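Local atomic coordinates of terminal oxygenase component of carbazole 1,9a-dioxygenase (Nocardioides aromaticivorans, PDB entry 3GCF), a protein that probably catalyses dioxygenation of carbazole at its angular position, as the Rieske non-heme iron terminal oxygenase of carbazole 1,9a-dioxygenase. Residues D163-W177 / E295-V308. Sequence-based numbering, arbitrary orientation.
Sequences DTHLLGIRRTVQSNW and ETQHEYFQVLQRKV
Glu295 O accepts Asn176 ND2, whose side chain also N-caps the helix that follows and bonds Arg178 NE through OD1, and Gln297 NE2 meets Gln174 OE1 at 2.8 Å, on a lone pair in its carbonyl plane. Val173 CB sits over one face of the His298 ring, while at its edge ND1 gives Ser175 O, which lies in the ring plane, a nearly straight bond (174°), though from above the plane of that carbonyl. From here residues 298-307 pair antiparallel with 164-173, the edge strand within this chain of the sheet in the Bet v 1-like catalytic domain. Glu299, its CG anti to the backbone N (chi1 -172°), folds back over the neighbouring strand: OE1 receives Thr172 OG1 on its syn lone pair, while Arg170 NH1 reaches OE2 from above the carboxylate plane in a 3.0 Å salt bridge. With an alanine in its place, Arg170 NH1 would probably lose this carboxylate, though Glu43 still pairs with NH2, and Thr172 OG1 this acceptor. Tyr300, its side chain about 6 Å from the bound Fe(II) ion, packs CB on Val173 CG2 and bonds Glu288 through its hydroxyl. Phe301 offers a ring face to Arg170 CB, 3.9 Å from its centroid. Gln302 OE1 takes Arg171 NH2 at 2.8 Å, in the guanidinium plane, and a water joins this OE1 to Arg171 NE and Tyr300 O. Val303 CG1 touches Leu166 CB, and Gln305 NE2 donates to Thr164 OG1. With NH1 salt-bridged to Asp335, all three Arg171 guanidinium nitrogens are engaged, tying the edge strand to the helix carrying the iron ligand Asp337.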
loop_
_atom_site.group_PDB
_atom_site.type_symbol
_atom_site.label_atom_id
_atom_site.label_comp_id
_atom_site.label_asym_id
_atom_site.label_seq_id
_atom_site.Cartn_x
_atom_site.Cartn_y
_atom_site.Cartn_z
ATOM N N ASP A 163 29.465 -28.979 24.110
ATOM C CA ASP A 163 29.644 -28.491 25.475
ATOM C C ASP A 163 29.146 -27.057 25.639
ATOM O O ASP A 163 29.657 -26.292 26.462
ATOM C CB ASP A 163 31.121 -28.585 25.869
ATOM C CG ASP A 163 32.006 -27.685 25.027
ATOM O OD1 ASP A 163 31.618 -27.370 23.879
ATOM O OD2 ASP A 163 33.096 -27.303 25.507
ATOM N N THR A 164 28.137 -26.701 24.853
ATOM C CA THR A 164 27.566 -25.364 24.917
ATOM C C THR A 164 26.048 -25.441 24.891
ATOM O O THR A 164 25.469 -26.492 24.614
ATOM C CB THR A 164 28.011 -24.502 23.716
ATOM O OG1 THR A 164 27.486 -25.068 22.503
ATOM C CG2 THR A 164 29.539 -24.440 23.630
ATOM N N HIS A 165 25.412 -24.319 25.198
ATOM C CA HIS A 165 23.965 -24.223 25.165
ATOM C C HIS A 165 23.662 -22.923 24.434
ATOM O O HIS A 165 24.402 -21.946 24.570
ATOM C CB HIS A 165 23.375 -24.175 26.571
ATOM C CG HIS A 165 21.902 -24.428 26.600
ATOM N ND1 HIS A 165 21.360 -25.677 26.384
ATOM C CD2 HIS A 165 20.853 -23.587 26.765
ATOM C CE1 HIS A 165 20.041 -25.595 26.416
ATOM N NE2 HIS A 165 19.709 -24.338 26.644
ATOM N N LEU A 166 22.587 -22.910 23.653
ATOM C CA LEU A 166 22.229 -21.722 22.894
ATOM C C LEU A 166 20.813 -21.248 23.165
ATOM O O LEU A 166 19.911 -22.043 23.420
ATOM C CB LEU A 166 22.406 -21.973 21.390
ATOM C CG LEU A 166 23.846 -22.095 20.882
ATOM C CD1 LEU A 166 24.482 -23.374 21.414
ATOM C CD2 LEU A 166 23.859 -22.088 19.358
ATOM N N LEU A 167 20.638 -19.932 23.109
ATOM C CA LEU A 167 19.349 -19.295 23.334
ATOM C C LEU A 167 19.278 -18.092 22.406
ATOM O O LEU A 167 20.264 -17.376 22.235
ATOM C CB LEU A 167 19.235 -18.837 24.787
ATOM C CG LEU A 167 19.247 -19.957 25.829
ATOM C CD1 LEU A 167 19.488 -19.364 27.207
ATOM C CD2 LEU A 167 17.930 -20.733 25.781
ATOM N N GLY A 168 18.123 -17.876 21.791
ATOM C CA GLY A 168 17.999 -16.742 20.897
ATOM C C GLY A 168 16.577 -16.284 20.648
ATOM O O GLY A 168 15.630 -16.773 21.260
ATOM N N ILE A 169 16.441 -15.317 19.750
ATOM C CA ILE A 169 15.144 -14.781 19.369
ATOM C C ILE A 169 15.220 -14.494 17.885
ATOM O O ILE A 169 16.302 -14.520 17.295
ATOM C CB ILE A 169 14.819 -13.462 20.103
ATOM C CG1 ILE A 169 15.916 -12.427 19.818
ATOM C CG2 ILE A 169 14.666 -13.721 21.600
ATOM C CD1 ILE A 169 15.634 -11.059 20.376
ATOM N N ARG A 170 14.069 -14.237 17.278
ATOM C CA ARG A 170 14.010 -13.922 15.858
ATOM C C ARG A 170 12.978 -12.832 15.695
ATOM O O ARG A 170 12.087 -12.689 16.532
ATOM C CB ARG A 170 13.603 -15.153 15.037
ATOM C CG ARG A 170 12.210 -15.712 15.348
ATOM C CD ARG A 170 11.994 -17.051 14.634
ATOM N NE ARG A 170 10.688 -17.650 14.902
ATOM C CZ ARG A 170 9.605 -17.468 14.148
ATOM N NH1 ARG A 170 9.654 -16.696 13.066
ATOM N NH2 ARG A 170 8.471 -18.079 14.466
ATOM N N ARG A 171 13.111 -12.056 14.629
ATOM C CA ARG A 171 12.176 -10.981 14.348
ATOM C C ARG A 171 12.271 -10.689 12.859
ATOM O O ARG A 171 13.250 -11.057 12.204
ATOM C CB ARG A 171 12.537 -9.725 15.152
ATOM C CG ARG A 171 13.667 -8.898 14.536
ATOM C CD ARG A 171 14.071 -7.724 15.421
ATOM N NE ARG A 171 15.091 -8.087 16.399
ATOM C CZ ARG A 171 15.558 -7.259 17.329
ATOM N NH1 ARG A 171 15.089 -6.022 17.408
ATOM N NH2 ARG A 171 16.503 -7.661 18.172
ATOM N N THR A 172 11.251 -10.023 12.337
ATOM C CA THR A 172 11.182 -9.652 10.930
ATOM C C THR A 172 11.811 -8.276 10.732
ATOM O O THR A 172 11.606 -7.385 11.546
ATOM C CB THR A 172 9.709 -9.608 10.471
ATOM O OG1 THR A 172 9.126 -10.909 10.630
ATOM C CG2 THR A 172 9.601 -9.172 9.009
ATOM N N VAL A 173 12.581 -8.115 9.655
ATOM C CA VAL A 173 13.229 -6.843 9.328
ATOM C C VAL A 173 12.822 -6.472 7.904
ATOM O O VAL A 173 12.820 -7.321 7.011
ATOM C CB VAL A 173 14.774 -6.948 9.394
ATOM C CG1 VAL A 173 15.408 -5.612 9.002
ATOM C CG2 VAL A 173 15.209 -7.338 10.801
ATOM N N GLN A 174 12.470 -5.206 7.694
ATOM C CA GLN A 174 12.024 -4.760 6.382
ATOM C C GLN A 174 13.146 -4.338 5.431
ATOM O O GLN A 174 13.239 -3.174 5.051
ATOM C CB GLN A 174 11.025 -3.606 6.526
ATOM C CG GLN A 174 9.844 -3.872 7.470
ATOM C CD GLN A 174 8.975 -5.051 7.036
ATOM O OE1 GLN A 174 8.609 -5.170 5.870
ATOM N NE2 GLN A 174 8.629 -5.917 7.984
ATOM N N SER A 175 14.000 -5.280 5.053
ATOM C CA SER A 175 15.070 -5.000 4.106
ATOM C C SER A 175 15.463 -6.318 3.486
ATOM O O SER A 175 15.184 -7.383 4.044
ATOM C CB SER A 175 16.300 -4.381 4.798
ATOM O OG SER A 175 17.262 -5.367 5.166
ATOM N N ASN A 176 16.106 -6.249 2.327
ATOM C CA ASN A 176 16.577 -7.451 1.661
ATOM C C ASN A 176 17.533 -8.108 2.654
ATOM O O ASN A 176 18.163 -7.416 3.457
ATOM C CB ASN A 176 17.328 -7.083 0.383
ATOM C CG ASN A 176 17.841 -8.297 -0.354
ATOM O OD1 ASN A 176 19.039 -8.584 -0.334
ATOM N ND2 ASN A 176 16.940 -9.012 -1.021
ATOM N N TRP A 177 17.648 -9.431 2.596
ATOM C CA TRP A 177 18.513 -10.167 3.508
ATOM C C TRP A 177 19.988 -9.800 3.394
ATOM O O TRP A 177 20.712 -9.814 4.389
ATOM C CB TRP A 177 18.363 -11.677 3.287
ATOM C CG TRP A 177 18.920 -12.150 1.975
ATOM C CD1 TRP A 177 18.346 -12.020 0.745
ATOM C CD2 TRP A 177 20.176 -12.811 1.764
ATOM N NE1 TRP A 177 19.162 -12.560 -0.220
ATOM C CE2 TRP A 177 20.294 -13.051 0.378
ATOM C CE3 TRP A 177 21.213 -13.224 2.613
ATOM C CZ2 TRP A 177 21.413 -13.686 -0.184
ATOM C CZ3 TRP A 177 22.326 -13.857 2.055
ATOM C CH2 TRP A 177 22.414 -14.080 0.670
ATOM N N GLU A 295 11.600 -10.563 -1.274
ATOM C CA GLU A 295 12.685 -9.831 -1.906
ATOM C C GLU A 295 13.079 -8.599 -1.092
ATOM O O GLU A 295 14.188 -8.083 -1.236
ATOM C CB GLU A 295 12.280 -9.404 -3.327
ATOM C CG GLU A 295 12.196 -10.547 -4.345
ATOM C CD GLU A 295 10.875 -11.326 -4.302
ATOM O OE1 GLU A 295 10.044 -11.102 -3.384
ATOM O OE2 GLU A 295 10.672 -12.174 -5.202
ATOM N N THR A 296 12.181 -8.141 -0.225
ATOM C CA THR A 296 12.439 -6.942 0.570
ATOM C C THR A 296 12.380 -7.147 2.082
ATOM O O THR A 296 12.383 -6.174 2.841
ATOM C CB THR A 296 11.426 -5.830 0.213
ATOM O OG1 THR A 296 10.126 -6.201 0.691
ATOM C CG2 THR A 296 11.353 -5.632 -1.299
ATOM N N GLN A 297 12.339 -8.400 2.526
ATOM C CA GLN A 297 12.244 -8.682 3.954
ATOM C C GLN A 297 13.057 -9.900 4.365
ATOM O O GLN A 297 13.317 -10.784 3.550
ATOM C CB GLN A 297 10.776 -8.915 4.334
ATOM C CG GLN A 297 9.827 -7.805 3.899
ATOM C CD GLN A 297 8.357 -8.209 3.994
ATOM O OE1 GLN A 297 7.914 -9.141 3.323
ATOM N NE2 GLN A 297 7.600 -7.506 4.827
ATOM N N HIS A 298 13.479 -9.939 5.627
ATOM C CA HIS A 298 14.212 -11.097 6.117
ATOM C C HIS A 298 13.939 -11.334 7.587
ATOM O O HIS A 298 13.461 -10.444 8.293
ATOM C CB HIS A 298 15.731 -10.981 5.866
ATOM C CG HIS A 298 16.423 -9.926 6.672
ATOM N ND1 HIS A 298 16.496 -8.609 6.273
ATOM C CD2 HIS A 298 17.136 -10.010 7.821
ATOM C CE1 HIS A 298 17.230 -7.927 7.136
ATOM N NE2 HIS A 298 17.631 -8.753 8.085
ATOM N N GLU A 299 14.220 -12.553 8.034
ATOM C CA GLU A 299 14.017 -12.911 9.428
ATOM C C GLU A 299 15.386 -12.882 10.085
ATOM O O GLU A 299 16.290 -13.636 9.711
ATOM C CB GLU A 299 13.406 -14.306 9.550
ATOM C CG GLU A 299 12.979 -14.657 10.971
ATOM C CD GLU A 299 11.718 -13.920 11.416
ATOM O OE1 GLU A 299 11.193 -13.091 10.642
ATOM O OE2 GLU A 299 11.248 -14.175 12.546
ATOM N N TYR A 300 15.525 -11.997 11.061
ATOM C CA TYR A 300 16.773 -11.809 11.781
ATOM C C TYR A 300 16.805 -12.672 13.041
ATOM O O TYR A 300 16.012 -12.470 13.953
ATOM C CB TYR A 300 16.895 -10.318 12.115
ATOM C CG TYR A 300 18.039 -9.885 13.008
ATOM C CD1 TYR A 300 19.318 -10.431 12.879
ATOM C CD2 TYR A 300 17.849 -8.866 13.948
ATOM C CE1 TYR A 300 20.382 -9.966 13.666
ATOM C CE2 TYR A 300 18.895 -8.395 14.732
ATOM C CZ TYR A 300 20.158 -8.945 14.590
ATOM O OH TYR A 300 21.181 -8.463 15.377
ATOM N N PHE A 301 17.708 -13.652 13.066
ATOM C CA PHE A 301 17.866 -14.533 14.225
ATOM C C PHE A 301 19.110 -14.095 14.992
ATOM O O PHE A 301 20.146 -13.814 14.394
ATOM C CB PHE A 301 18.089 -16.000 13.813
ATOM C CG PHE A 301 16.869 -16.699 13.263
ATOM C CD1 PHE A 301 16.371 -16.386 12.001
ATOM C CD2 PHE A 301 16.253 -17.717 13.992
ATOM C CE1 PHE A 301 15.279 -17.079 11.466
ATOM C CE2 PHE A 301 15.154 -18.422 13.470
ATOM C CZ PHE A 301 14.667 -18.102 12.200
ATOM N N GLN A 302 19.005 -14.040 16.313
ATOM C CA GLN A 302 20.137 -13.697 17.155
ATOM C C GLN A 302 20.230 -14.861 18.126
ATOM O O GLN A 302 19.281 -15.118 18.856
ATOM C CB GLN A 302 19.878 -12.409 17.927
ATOM C CG GLN A 302 19.822 -11.164 17.078
ATOM C CD GLN A 302 19.164 -10.023 17.809
ATOM O OE1 GLN A 302 17.956 -10.038 18.038
ATOM N NE2 GLN A 302 19.953 -9.030 18.195
ATOM N N VAL A 303 21.359 -15.563 18.133
ATOM C CA VAL A 303 21.522 -16.713 19.019
ATOM C C VAL A 303 22.804 -16.609 19.824
ATOM O O VAL A 303 23.897 -16.471 19.269
ATOM C CB VAL A 303 21.548 -18.038 18.219
ATOM C CG1 VAL A 303 21.410 -19.225 19.169
ATOM C CG2 VAL A 303 20.428 -18.051 17.192
ATOM N N LEU A 304 22.665 -16.679 21.142
ATOM C CA LEU A 304 23.808 -16.584 22.033
ATOM C C LEU A 304 24.257 -17.967 22.486
ATOM O O LEU A 304 23.438 -18.810 22.850
ATOM C CB LEU A 304 23.451 -15.711 23.238
ATOM C CG LEU A 304 23.034 -14.276 22.878
ATOM C CD1 LEU A 304 22.831 -13.471 24.152
ATOM C CD2 LEU A 304 24.097 -13.620 22.004
ATOM N N GLN A 305 25.567 -18.192 22.453
ATOM C CA GLN A 305 26.151 -19.472 22.832
ATOM C C GLN A 305 27.027 -19.370 24.072
ATOM O O GLN A 305 27.961 -18.571 24.129
ATOM C CB GLN A 305 26.977 -20.025 21.676
ATOM C CG GLN A 305 27.741 -21.303 21.990
ATOM C CD GLN A 305 28.515 -21.802 20.786
ATOM O OE1 GLN A 305 29.303 -21.063 20.201
ATOM N NE2 GLN A 305 28.290 -23.051 20.406
ATOM N N ARG A 306 26.720 -20.205 25.057
ATOM C CA ARG A 306 27.454 -20.237 26.311
ATOM C C ARG A 306 28.009 -21.637 26.575
ATOM O O ARG A 306 27.306 -22.633 26.421
ATOM C CB ARG A 306 26.517 -19.832 27.451
ATOM C CG ARG A 306 27.018 -20.174 28.847
ATOM C CD ARG A 306 28.291 -19.429 29.184
ATOM N NE ARG A 306 28.082 -17.993 29.339
ATOM C CZ ARG A 306 27.399 -17.439 30.339
ATOM N NH1 ARG A 306 26.854 -18.207 31.271
ATOM N NH2 ARG A 306 27.280 -16.117 30.421
ATOM N N LYS A 307 29.274 -21.712 26.966
ATOM C CA LYS A 307 29.885 -23.001 27.276
ATOM C C LYS A 307 29.311 -23.441 28.623
ATOM O O LYS A 307 29.220 -22.637 29.553
ATOM C CB LYS A 307 31.409 -22.858 27.366
ATOM C CG LYS A 307 32.160 -24.182 27.460
ATOM C CD LYS A 307 33.671 -23.978 27.411
ATOM C CE LYS A 307 34.407 -25.311 27.495
ATOM N NZ LYS A 307 35.895 -25.163 27.448
ATOM N N VAL A 308 28.906 -24.703 28.724
ATOM C CA VAL A 308 28.335 -25.223 29.964
ATOM C C VAL A 308 28.943 -26.570 30.348
ATOM O O VAL A 308 29.399 -27.323 29.491
ATOM C CB VAL A 308 26.805 -25.401 29.850
ATOM C CG1 VAL A 308 26.143 -24.063 29.581
ATOM C CG2 VAL A 308 26.476 -26.394 28.743
HETATM O O HOH W 1 15.920 -10.997 16.208
HETATM O O HOH W 2 15.337 -10.785 1.644
#